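Local coordinates for dephospho-CoA kinase (Campylobacter jejuni subsp. jejuni serotype O:2, PDB 4ZO4), which probably catalyses the last step of coenzyme A synthesis, the ATP-dependent phosphorylation of the 3'-hydroxyl group of dephospho-CoA, at residues Asp36-Lys41 against Arg97-Glu102; Ala7-Ala12 against Gly125-Leu130; Leu62-Lys65 against Ile69-Lys72. All coordinates share one frame; numbering follows the deposited sequence.

Interaction 1: Asp36-Lys41 against Arg97-Glu102; sequences DKIAHK and RAKILE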
# COMPACT_ATOMS: atom_id res chain seq x y z
N ASP A 36 15.14 -4.51 18.05
CA ASP A 36 14.89 -3.06 18.22
C ASP A 36 16.08 -2.29 18.74
O ASP A 36 16.23 -1.12 18.42
CB ASP A 36 13.71 -2.78 19.13
CG ASP A 36 12.40 -3.05 18.46
OD1 ASP A 36 12.43 -3.48 17.28
OD2 ASP A 36 11.35 -2.82 19.09
N LYS A 37 16.93 -2.91 19.55
CA LYS A 37 18.08 -2.19 20.06
C LYS A 37 19.02 -1.96 18.87
O LYS A 37 19.36 -0.83 18.55
CB LYS A 37 18.74 -2.94 21.21
CG LYS A 37 17.88 -3.03 22.47
CD LYS A 37 18.02 -1.78 23.36
CE LYS A 37 17.29 -1.92 24.70
NZ LYS A 37 15.99 -1.16 24.73
N ILE A 38 19.36 -3.04 18.17
CA ILE A 38 20.13 -2.92 16.93
C ILE A 38 19.54 -1.83 16.00
O ILE A 38 20.27 -1.00 15.46
CB ILE A 38 20.20 -4.25 16.18
CG1 ILE A 38 21.04 -5.25 16.95
CG2 ILE A 38 20.85 -4.05 14.83
CD1 ILE A 38 20.82 -6.70 16.55
N ALA A 39 18.22 -1.84 15.84
CA ALA A 39 17.54 -0.85 15.01
C ALA A 39 17.76 0.58 15.49
O ALA A 39 18.04 1.48 14.69
CB ALA A 39 16.06 -1.16 14.91
N HIS A 40 17.66 0.78 16.79
CA HIS A 40 17.76 2.10 17.37
C HIS A 40 19.19 2.62 17.19
O HIS A 40 19.41 3.82 16.92
CB HIS A 40 17.30 2.06 18.84
CG HIS A 40 17.47 3.35 19.59
ND1 HIS A 40 17.53 3.41 20.96
CD2 HIS A 40 17.64 4.62 19.15
CE1 HIS A 40 17.70 4.66 21.34
NE2 HIS A 40 17.78 5.42 20.26
N LYS A 41 20.15 1.70 17.27
CA LYS A 41 21.58 2.06 17.16
C LYS A 41 21.98 2.42 15.70
O LYS A 41 22.98 3.10 15.48
CB LYS A 41 22.46 0.91 17.70
CG LYS A 41 23.63 1.37 18.59
CD LYS A 41 24.96 1.46 17.83
CE LYS A 41 26.03 2.26 18.57
NZ LYS A 41 25.91 3.71 18.24
N ARG A 97 19.39 -5.30 8.58
CA ARG A 97 19.57 -6.65 8.07
C ARG A 97 21.01 -7.17 8.17
O ARG A 97 21.23 -8.33 8.49
CB ARG A 97 19.11 -6.69 6.62
CG ARG A 97 19.29 -8.01 5.87
CD ARG A 97 18.08 -8.93 6.00
NE ARG A 97 18.32 -10.26 5.43
CZ ARG A 97 17.55 -11.32 5.63
NH1 ARG A 97 16.47 -11.25 6.41
NH2 ARG A 97 17.87 -12.48 5.06
N ALA A 98 22.00 -6.34 7.91
CA ALA A 98 23.41 -6.80 7.93
C ALA A 98 23.99 -6.79 9.33
O ALA A 98 24.86 -7.60 9.64
CB ALA A 98 24.28 -5.95 7.00
N LYS A 99 23.53 -5.86 10.16
CA LYS A 99 23.91 -5.85 11.58
C LYS A 99 23.21 -6.96 12.39
O LYS A 99 23.77 -7.51 13.31
CB LYS A 99 23.61 -4.50 12.20
CG LYS A 99 24.06 -4.40 13.65
CD LYS A 99 24.78 -3.10 13.99
CE LYS A 99 26.27 -3.20 13.70
NZ LYS A 99 27.11 -2.67 14.82
N ILE A 100 21.99 -7.30 12.05
CA ILE A 100 21.39 -8.43 12.72
C ILE A 100 22.11 -9.70 12.30
O ILE A 100 22.40 -10.52 13.14
CB ILE A 100 19.88 -8.52 12.44
CG1 ILE A 100 19.14 -7.51 13.34
CG2 ILE A 100 19.37 -9.92 12.72
CD1 ILE A 100 17.65 -7.39 13.06
N LEU A 101 22.39 -9.84 11.01
CA LEU A 101 23.05 -11.02 10.45
C LEU A 101 24.54 -11.03 10.75
O LEU A 101 25.22 -12.03 10.52
CB LEU A 101 22.82 -11.05 8.94
CG LEU A 101 23.40 -12.13 8.01
CD1 LEU A 101 22.47 -12.32 6.81
CD2 LEU A 101 24.81 -11.83 7.52
N GLU A 102 25.07 -9.93 11.25
CA GLU A 102 26.46 -9.87 11.74
C GLU A 102 26.53 -10.59 13.08
O GLU A 102 27.29 -11.52 13.24
CB GLU A 102 26.90 -8.41 11.87
CG GLU A 102 28.19 -8.12 12.62
CD GLU A 102 28.36 -6.63 12.86
OE1 GLU A 102 28.48 -6.21 14.03
OE2 GLU A 102 28.33 -5.85 11.87
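Ile38 on helix 35-45 faces Ile100 on helix 82-109, and their CA atoms, 7.0 Å apart, are the nearest pair between the two segments. No hydrogen bond joins the helices here. Ile38 points at the other helix and touches it with two branches. Its CG2 methyl lies against the start of the Lys99 chain, 3.4 Å from Lys99 CG, with Lys99 CB and CD a little farther away. Its CD1 meets Ile100 CG1 at 3.7 Å. Ile38 has CG2 anti to the backbone N and CG1 beside it (chi1 -68°), which sends CG2 mainly to Lys99 and CD1 to Ile100. Lys99 bends along its length. It gives its methylenes to Ile38 and carries its amine on toward two acids, in a long ion pair with Glu102 (Lys99 NZ to Glu102 OE1, 3.9 Å) and a weak, long one with Glu45. Ile100 also touches Phe122, in the loop after strand 114-117. The two isoleucines are buried, whereas Lys99 is partly exposed. The contact between the two segments is therefore apolar, with the aliphatic part of a lysine taking part in it. The weak pair with Glu45, farther along helix 35-45, adds a charged link between the helices.

Interaction 2: Ala7-Ala12 against Gly125-Leu130; sequences AFFVTA and GAYENL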
# COMPACT_ATOMS: atom_id res chain seq x y z
N ALA A 7 20.08 -20.60 16.24
CA ALA A 7 19.32 -19.35 16.18
C ALA A 7 17.87 -19.59 16.44
O ALA A 7 17.26 -20.43 15.79
CB ALA A 7 19.45 -18.70 14.82
N PHE A 8 17.31 -18.84 17.37
CA PHE A 8 15.91 -18.92 17.61
C PHE A 8 15.33 -17.51 17.62
O PHE A 8 15.82 -16.65 18.34
CB PHE A 8 15.66 -19.71 18.90
CG PHE A 8 16.03 -21.17 18.78
CD1 PHE A 8 15.11 -22.10 18.31
CD2 PHE A 8 17.31 -21.61 19.06
CE1 PHE A 8 15.45 -23.43 18.16
CE2 PHE A 8 17.66 -22.93 18.90
CZ PHE A 8 16.73 -23.84 18.44
N PHE A 9 14.31 -17.27 16.80
CA PHE A 9 13.64 -15.97 16.86
C PHE A 9 12.59 -16.02 17.94
O PHE A 9 11.87 -16.99 18.07
CB PHE A 9 13.08 -15.54 15.47
CG PHE A 9 14.17 -15.27 14.45
CD1 PHE A 9 14.86 -14.07 14.45
CD2 PHE A 9 14.56 -16.26 13.55
CE1 PHE A 9 15.90 -13.83 13.54
CE2 PHE A 9 15.60 -16.04 12.65
CZ PHE A 9 16.27 -14.82 12.64
N VAL A 10 12.52 -14.99 18.75
CA VAL A 10 11.49 -14.94 19.74
C VAL A 10 10.56 -13.79 19.42
O VAL A 10 10.97 -12.63 19.47
CB VAL A 10 12.09 -14.71 21.12
CG1 VAL A 10 10.97 -14.59 22.14
CG2 VAL A 10 13.04 -15.84 21.46
N THR A 11 9.32 -14.10 19.09
CA THR A 11 8.39 -13.05 18.75
C THR A 11 7.09 -13.26 19.50
O THR A 11 6.80 -14.38 19.88
CB THR A 11 8.16 -13.00 17.23
OG1 THR A 11 7.12 -12.08 16.93
CG2 THR A 11 7.77 -14.35 16.69
N ALA A 12 6.32 -12.19 19.71
CA ALA A 12 5.14 -12.27 20.57
C ALA A 12 3.97 -11.46 20.09
O ALA A 12 4.11 -10.34 19.58
CB ALA A 12 5.48 -11.85 22.00
N GLY A 125 13.88 -7.67 6.46
CA GLY A 125 14.14 -8.84 5.64
C GLY A 125 13.21 -9.96 6.04
O GLY A 125 12.41 -9.81 6.97
N ALA A 126 13.31 -11.08 5.32
CA ALA A 126 12.55 -12.30 5.63
C ALA A 126 13.43 -13.22 6.46
O ALA A 126 14.24 -13.99 5.92
CB ALA A 126 12.09 -12.98 4.35
N TYR A 127 13.26 -13.16 7.78
CA TYR A 127 14.15 -13.84 8.73
C TYR A 127 13.77 -15.30 9.01
O TYR A 127 14.45 -15.97 9.79
CB TYR A 127 14.18 -13.06 10.05
CG TYR A 127 14.75 -11.65 9.91
CD1 TYR A 127 16.13 -11.42 9.96
CD2 TYR A 127 13.91 -10.54 9.75
CE1 TYR A 127 16.65 -10.14 9.85
CE2 TYR A 127 14.42 -9.24 9.63
CZ TYR A 127 15.79 -9.05 9.68
OH TYR A 127 16.31 -7.79 9.57
N GLU A 128 12.73 -15.82 8.35
CA GLU A 128 12.25 -17.18 8.62
C GLU A 128 13.25 -18.25 8.15
O GLU A 128 13.27 -19.38 8.66
CB GLU A 128 10.89 -17.46 7.95
CG GLU A 128 9.91 -16.29 7.90
CD GLU A 128 9.80 -15.65 6.52
OE1 GLU A 128 9.62 -16.40 5.52
OE2 GLU A 128 9.88 -14.41 6.42
N ASN A 129 14.08 -17.88 7.18
CA ASN A 129 14.96 -18.80 6.49
C ASN A 129 16.30 -18.93 7.19
O ASN A 129 17.10 -19.81 6.85
CB ASN A 129 15.20 -18.31 5.06
CG ASN A 129 13.96 -17.72 4.44
OD1 ASN A 129 13.87 -16.50 4.27
ND2 ASN A 129 12.97 -18.57 4.14
N LEU A 130 16.54 -18.04 8.16
CA LEU A 130 17.81 -18.00 8.87
C LEU A 130 17.84 -19.01 10.01
O LEU A 130 18.89 -19.57 10.31
CB LEU A 130 18.08 -16.59 9.42
CG LEU A 130 17.93 -15.45 8.42
CD1 LEU A 130 18.42 -14.12 8.97
CD2 LEU A 130 18.64 -15.79 7.12
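Strand 7-12 passes the loop segment Gly125-Leu130 without pairing with it: the nearest CA atoms, those of Phe9 and Tyr127, are 8.4 Å apart. The strand is central in the five-stranded parallel sheet of this P-loop kinase fold. It leads into the predicted ATP-binding loop at Ala15-Thr20. The loop segment lies between strands 114-117 and 132-136. Its last three residues have helical backbone angles without regular helical bonds.

Phe9 spans the distance between them. Its side chain points at the loop, with CG beside the backbone N (chi1 -66°), and the far end of the ring makes the contacts. Tyr127 CB sits over one face in a CH-pi contact, 4.2 Å from the ring centroid and 26° off the ring normal. Leu130 CB approaches the edge of the same ring, near its plane, 4.1 Å from Phe9 CZ. The Tyr127 side chain crosses that of Phe9 at about a right angle. Its own ring leads away from the strand and takes part in a cation-pi contact with Arg97 of helix 82-109. Met104 of that helix also touches Phe9, so strand, loop and helix share one apolar layer. The Tyr127 carbonyl turns to the same ring, with its O atom 3.1 Å from Phe9 CE2.

Interaction 3: Leu62-Lys65 against Ile69-Lys72; sequences LLKK and IDRK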
# COMPACT_ATOMS: atom_id res chain seq x y z
N LEU A 62 17.38 17.95 13.34
CA LEU A 62 17.35 16.53 13.59
C LEU A 62 18.33 16.20 14.69
O LEU A 62 18.00 15.41 15.57
CB LEU A 62 17.70 15.78 12.32
CG LEU A 62 16.43 15.58 11.51
CD1 LEU A 62 16.79 15.25 10.08
CD2 LEU A 62 15.56 14.48 12.14
N LEU A 63 19.51 16.81 14.62
CA LEU A 63 20.57 16.56 15.60
C LEU A 63 20.24 17.23 16.94
O LEU A 63 19.95 18.42 17.00
CB LEU A 63 21.93 17.02 15.07
CG LEU A 63 22.32 16.38 13.73
CD1 LEU A 63 23.71 16.82 13.29
CD2 LEU A 63 22.23 14.86 13.78
N LYS A 64 20.30 16.41 18.00
CA LYS A 64 19.92 16.78 19.36
C LYS A 64 21.11 17.33 20.12
O LYS A 64 21.01 18.35 20.80
CB LYS A 64 19.39 15.54 20.08
CG LYS A 64 18.62 15.81 21.37
CD LYS A 64 17.49 14.79 21.60
CE LYS A 64 17.98 13.51 22.28
NZ LYS A 64 16.89 12.49 22.40
N LYS A 65 22.23 16.64 20.00
CA LYS A 65 23.44 17.06 20.67
C LYS A 65 24.62 16.57 19.84
O LYS A 65 24.82 17.07 18.73
CB LYS A 65 23.46 16.56 22.13
CG LYS A 65 24.64 17.07 22.96
CD LYS A 65 24.73 16.41 24.34
CE LYS A 65 26.21 16.30 24.80
NZ LYS A 65 26.30 15.84 26.23
N ILE A 69 20.44 11.59 17.03
CA ILE A 69 19.23 11.89 16.24
C ILE A 69 18.06 12.15 17.18
O ILE A 69 17.77 11.34 18.07
CB ILE A 69 18.88 10.73 15.25
CG1 ILE A 69 19.59 10.92 13.91
CG2 ILE A 69 17.39 10.61 15.00
CD1 ILE A 69 18.88 11.84 12.95
N ASP A 70 17.38 13.27 16.97
CA ASP A 70 16.14 13.55 17.66
C ASP A 70 15.09 12.63 17.04
O ASP A 70 14.61 12.89 15.94
CB ASP A 70 15.74 15.01 17.51
CG ASP A 70 14.88 15.54 18.66
OD1 ASP A 70 14.15 14.75 19.31
OD2 ASP A 70 14.94 16.77 18.92
N ARG A 71 14.78 11.54 17.74
CA ARG A 71 13.87 10.50 17.24
C ARG A 71 12.40 10.95 17.25
O ARG A 71 11.58 10.39 16.52
CB ARG A 71 14.03 9.19 18.05
CG ARG A 71 15.05 8.21 17.46
CD ARG A 71 15.90 7.48 18.50
NE ARG A 71 15.15 6.44 19.22
CZ ARG A 71 14.90 6.43 20.54
NH1 ARG A 71 15.31 7.41 21.35
NH2 ARG A 71 14.23 5.41 21.06
N LYS A 72 12.08 11.95 18.06
CA LYS A 72 10.73 12.50 18.09
C LYS A 72 10.43 13.24 16.78
O LYS A 72 9.44 12.97 16.11
CB LYS A 72 10.55 13.44 19.29
CG LYS A 72 9.09 13.75 19.62
CD LYS A 72 8.94 14.55 20.91
CE LYS A 72 7.54 15.15 21.03
NZ LYS A 72 7.39 16.04 22.21
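The loop between helix 47-54 and helix 71-80 folds back on itself just before the second helix begins. Leu63 and Ile69 form a single beta bridge there, with their CA atoms 4.9 Å apart, and Asp70 holds the N-cap position of helix 71-80. One backbone hydrogen bond crosses between the segments. Asp70 N donates to Leu62 O at 2.6 Å, with an N-H...O angle of 160°. The donor lies close to the line of the carbonyl, at a C=O...N angle of 165°.

Side chains meet on two sides of this bond. On the buried side, Leu62 CB meets Ile69 CD1 at 4.2 Å. Leu62 also touches Phe54 and Ile69 touches Leu50, so this pair packs against helix 47-54. On the other side, Lys64 crosses Asp70 at about a right angle. Its CD methylene passes 4.0 Å from Asp70 CG, the carboxylate carbon. Asp70 has CG anti to the backbone N (chi1 -153°), which turns the carboxylate toward this lysine. The charged ends stop short of a salt bridge, with Lys64 NZ 4.7 Å from Asp70 OD1.

The neighbouring subunit is close. Arg71 makes a salt bridge to Glu76 of the second subunit, and Lys72 of that subunit brings its amine near the amine of Lys64 and the guanidinium of Arg71. That Glu76 probably offsets part of this positive charge, and the Asp70 carboxylate, near Lys64, may offset some more. The backbone bond and the apolar pair together hold the loop against the start of the helix.

Interactions 1 and 2 are neighbours, with centres about 13 Å apart. Helix 82-109 joins them: the Arg97 side chain lies against Gly125 and Ala126, and Ile100 CD1 is 3.8 Å from Tyr127 OH. Interaction 3 lies farther out, its centre about 19 Å from that of interaction 1 and about 30 Å from that of interaction 2. It still reaches interaction 1 through His40 of helix 35-45, which packs on Arg71. Along the chain the contacts are nested. Interaction 3 lies within the loop closed by interaction 1, which lies within the loop closed by interaction 2. The series thus runs from the central sheet, through the helices beside it, to a subunit interface.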